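Local coordinates for putative ABC transporter, periplasmic binding protein, amino acid (PDB 2YJP) that binds L-cysteine and probably delivers it, as a periplasmic solute receptor, to an ABC transporter for uptake, at residues A[137-145]-A[283-291]. The protein carries 1 engineered substitution. Sequence-based numbering, arbitrary orientation.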
loop_
_atom_site.group_PDB
_atom_site.type_symbol
_atom_site.label_atom_id
_atom_site.label_comp_id
_atom_site.label_asym_id
_atom_site.label_seq_id
_atom_site.Cartn_x
_atom_site.Cartn_y
_atom_site.Cartn_z
ATOM N N PHE A 137 4.837 8.816 -10.600
ATOM C CA PHE A 137 4.327 9.015 -9.243
ATOM C C PHE A 137 3.970 10.464 -8.994
ATOM O O PHE A 137 4.788 11.359 -9.249
ATOM C CB PHE A 137 5.372 8.592 -8.233
ATOM C CG PHE A 137 5.515 7.092 -8.117
ATOM C CD1 PHE A 137 4.601 6.334 -7.344
ATOM C CD2 PHE A 137 6.581 6.426 -8.757
ATOM C CE1 PHE A 137 4.762 4.941 -7.217
ATOM C CE2 PHE A 137 6.731 5.050 -8.636
ATOM C CZ PHE A 137 5.836 4.300 -7.871
ATOM N N ALA A 138 2.743 10.693 -8.509
ATOM C CA ALA A 138 2.379 12.027 -7.986
ATOM C C ALA A 138 2.985 12.276 -6.623
ATOM O O ALA A 138 3.629 11.415 -6.083
ATOM C CB ALA A 138 0.877 12.166 -7.912
ATOM N N ASP A 139 2.750 13.445 -6.063
ATOM C CA ASP A 139 3.116 13.766 -4.699
ATOM C C ASP A 139 2.728 12.707 -3.719
ATOM O O ASP A 139 1.564 12.330 -3.682
ATOM C CB ASP A 139 2.363 15.005 -4.229
ATOM C CG ASP A 139 2.925 16.271 -4.783
ATOM O OD1 ASP A 139 3.858 16.208 -5.634
ATOM O OD2 ASP A 139 2.413 17.332 -4.359
ATOM N N PRO A 140 3.685 12.323 -2.852
ATOM C CA PRO A 140 3.444 11.310 -1.807
ATOM C C PRO A 140 2.425 11.788 -0.802
ATOM O O PRO A 140 2.342 13.017 -0.531
ATOM C CB PRO A 140 4.795 11.116 -1.134
ATOM C CG PRO A 140 5.702 12.168 -1.667
ATOM C CD PRO A 140 5.020 12.930 -2.791
ATOM N N TYR A 141 1.656 10.832 -0.263
ATOM C CA TYR A 141 0.758 11.105 0.846
ATOM C C TYR A 141 1.123 10.405 2.158
ATOM O O TYR A 141 0.680 10.838 3.222
ATOM C CB TYR A 141 -0.705 10.838 0.463
ATOM C CG TYR A 141 -0.995 9.462 0.001
ATOM C CD1 TYR A 141 -0.905 9.150 -1.348
ATOM C CD2 TYR A 141 -1.389 8.448 0.891
ATOM C CE1 TYR A 141 -1.177 7.906 -1.811
ATOM C CE2 TYR A 141 -1.703 7.155 0.422
ATOM C CZ TYR A 141 -1.567 6.895 -0.944
ATOM O OH TYR A 141 -1.849 5.644 -1.478
ATOM N N MET A 142 1.936 9.351 2.089
ATOM C CA MET A 142 2.421 8.708 3.316
ATOM C C MET A 142 3.837 8.139 3.192
ATOM O O MET A 142 4.425 8.153 2.107
ATOM C CB MET A 142 1.422 7.686 3.855
ATOM C CG MET A 142 1.505 6.299 3.302
ATOM S SD MET A 142 0.335 5.153 4.113
ATOM C CE MET A 142 1.448 4.208 5.136
ATOM N N LYS A 143 4.386 7.696 4.315
ATOM C CA LYS A 143 5.708 7.063 4.350
ATOM C C LYS A 143 5.619 5.754 5.121
ATOM O O LYS A 143 4.746 5.617 5.961
ATOM C CB LYS A 143 6.791 7.951 4.991
ATOM C CG LYS A 143 6.307 9.112 5.710
ATOM C CD LYS A 143 7.326 9.703 6.625
ATOM C CE LYS A 143 6.967 11.164 6.923
ATOM N NZ LYS A 143 7.138 11.495 8.317
ATOM N N VAL A 144 6.536 4.832 4.832
ATOM C CA VAL A 144 6.554 3.566 5.462
ATOM C C VAL A 144 7.934 2.890 5.317
ATOM O O VAL A 144 8.660 3.080 4.356
ATOM C CB VAL A 144 5.325 2.678 4.931
ATOM C CG1 VAL A 144 5.623 1.899 3.807
ATOM C CG2 VAL A 144 5.002 1.667 5.878
ATOM N N ALA A 145 8.284 2.100 6.315
ATOM C CA ALA A 145 9.492 1.301 6.324
ATOM C C ALA A 145 9.022 -0.158 6.327
ATOM O O ALA A 145 7.857 -0.427 6.659
ATOM C CB ALA A 145 10.297 1.604 7.582
ATOM N N VAL A 283 1.423 5.315 17.187
ATOM C CA VAL A 283 2.063 5.837 16.001
ATOM C C VAL A 283 1.548 7.252 15.740
ATOM O O VAL A 283 0.377 7.442 15.360
ATOM C CB VAL A 283 1.749 4.956 14.788
ATOM C CG1 VAL A 283 2.348 5.543 13.522
ATOM C CG2 VAL A 283 2.228 3.505 15.012
ATOM N N LYS A 284 2.423 8.241 15.927
ATOM C CA LYS A 284 2.106 9.663 15.667
ATOM C C LYS A 284 1.756 9.902 14.206
ATOM O O LYS A 284 2.345 9.281 13.311
ATOM C CB LYS A 284 3.260 10.551 16.106
ATOM C CG LYS A 284 3.598 10.335 17.589
ATOM C CD LYS A 284 4.576 11.363 18.177
ATOM C CE LYS A 284 4.654 11.124 19.695
ATOM N NZ LYS A 284 5.674 11.995 20.404
ATOM N N PRO A 285 0.779 10.780 13.941
ATOM C CA PRO A 285 0.392 11.045 12.535
ATOM C C PRO A 285 1.537 11.578 11.678
ATOM O O PRO A 285 1.568 11.324 10.473
ATOM C CB PRO A 285 -0.716 12.111 12.641
ATOM C CG PRO A 285 -0.848 12.466 14.103
ATOM C CD PRO A 285 -0.135 11.410 14.913
ATOM N N GLU A 286 2.467 12.310 12.257
ATOM C CA GLU A 286 3.604 12.790 11.492
ATOM C C GLU A 286 4.595 11.696 11.153
ATOM O O GLU A 286 5.453 11.924 10.331
ATOM C CB GLU A 286 4.343 14.000 12.137
ATOM C CG GLU A 286 4.445 14.094 13.667
ATOM C CD GLU A 286 3.097 14.132 14.419
ATOM O OE1 GLU A 286 2.067 14.040 13.795
ATOM O OE2 GLU A 286 3.040 14.254 15.656
ATOM N N ALA A 287 4.485 10.527 11.789
ATOM C CA ALA A 287 5.283 9.362 11.391
ATOM C C ALA A 287 4.675 8.672 10.175
ATOM O O ALA A 287 5.383 7.969 9.478
ATOM C CB ALA A 287 5.465 8.346 12.553
ATOM N N LEU A 288 3.394 8.869 9.898
ATOM C CA LEU A 288 2.796 8.169 8.767
ATOM C C LEU A 288 2.572 9.104 7.603
ATOM O O LEU A 288 2.776 8.741 6.462
ATOM C CB LEU A 288 1.461 7.521 9.142
ATOM C CG LEU A 288 1.469 6.181 9.857
ATOM C CD1 LEU A 288 0.259 5.992 10.780
ATOM C CD2 LEU A 288 1.524 5.018 8.904
ATOM N N LEU A 289 2.132 10.324 7.886
ATOM C CA LEU A 289 1.703 11.200 6.794
ATOM C C LEU A 289 2.910 11.906 6.201
ATOM O O LEU A 289 3.838 12.267 6.908
ATOM C CB LEU A 289 0.664 12.221 7.286
ATOM C CG LEU A 289 -0.655 11.637 7.853
ATOM C CD1 LEU A 289 -1.587 12.723 8.429
ATOM C CD2 LEU A 289 -1.364 10.822 6.822
ATOM N N ALA A 290 2.902 12.043 4.883
ATOM C CA ALA A 290 3.907 12.784 4.154
ATOM C C ALA A 290 3.653 14.279 4.320
ATOM O O ALA A 290 2.516 14.747 4.172
ATOM C CB ALA A 290 3.869 12.419 2.658
ATOM N N GLU A 291 4.711 15.021 4.622
ATOM C CA GLU A 291 4.644 16.458 4.452
ATOM C C GLU A 291 4.712 16.664 2.947
ATOM O O GLU A 291 3.840 17.288 2.370
ATOM C CB GLU A 291 5.806 17.191 5.190
#
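K143 and L288 are joined through their backbones: K143 N donates to L288 O over 2.9 Å, only slightly tilted from the carbonyl plane. Two residues along, A290 N returns a nearly straight bond (176°) to Y141 O at 3.0 Å, arriving from above the carbonyl plane. The two bonds flank M142 and L289, an antiparallel, non-hydrogen-bonded pair forming a single beta bridge, its CA atoms 4.3 Å apart. The K143 side chain runs back along the 286-289 backbone. Its CE passes L289 O at 3.3 Å, and a bend at chi4 (137°) brings NZ to E286 O, a 2.7 Å hydrogen bond lying in the carbonyl plane. The ammonium group thus grips a main-chain carbonyl in the short turn of helix around 285-288. On M142, chi1 of 86° sets CG between the backbone N and the carbonyl carbon; the chain then extends and turns at chi3, so that CE meets L288 CD2 at 3.9 Å, the two side chains lying alongside each other. A290 sets its methyl against the main chain around Y141, with CB 3.4 Å from Y141 C and P140 O next nearest. In this periplasmic binding protein fold, the C-terminal tail is thereby stitched to the start of strand 142-151; the contact lies away from the cysteine site, though the M142 side chain is about 7 Å from the bound amino acid. Y141 and M142 share I239 of strand 237-244 as their opposite number, a classic beta bulge where the tail joins. Further out, Y141 OH is hydrogen-bonded to D81 OD1, while L289 rests on L267 and Y271 of helix 266-274. K262 NZ bonds both P140 O and E291 O, tying the two backbones together from helix 248-264.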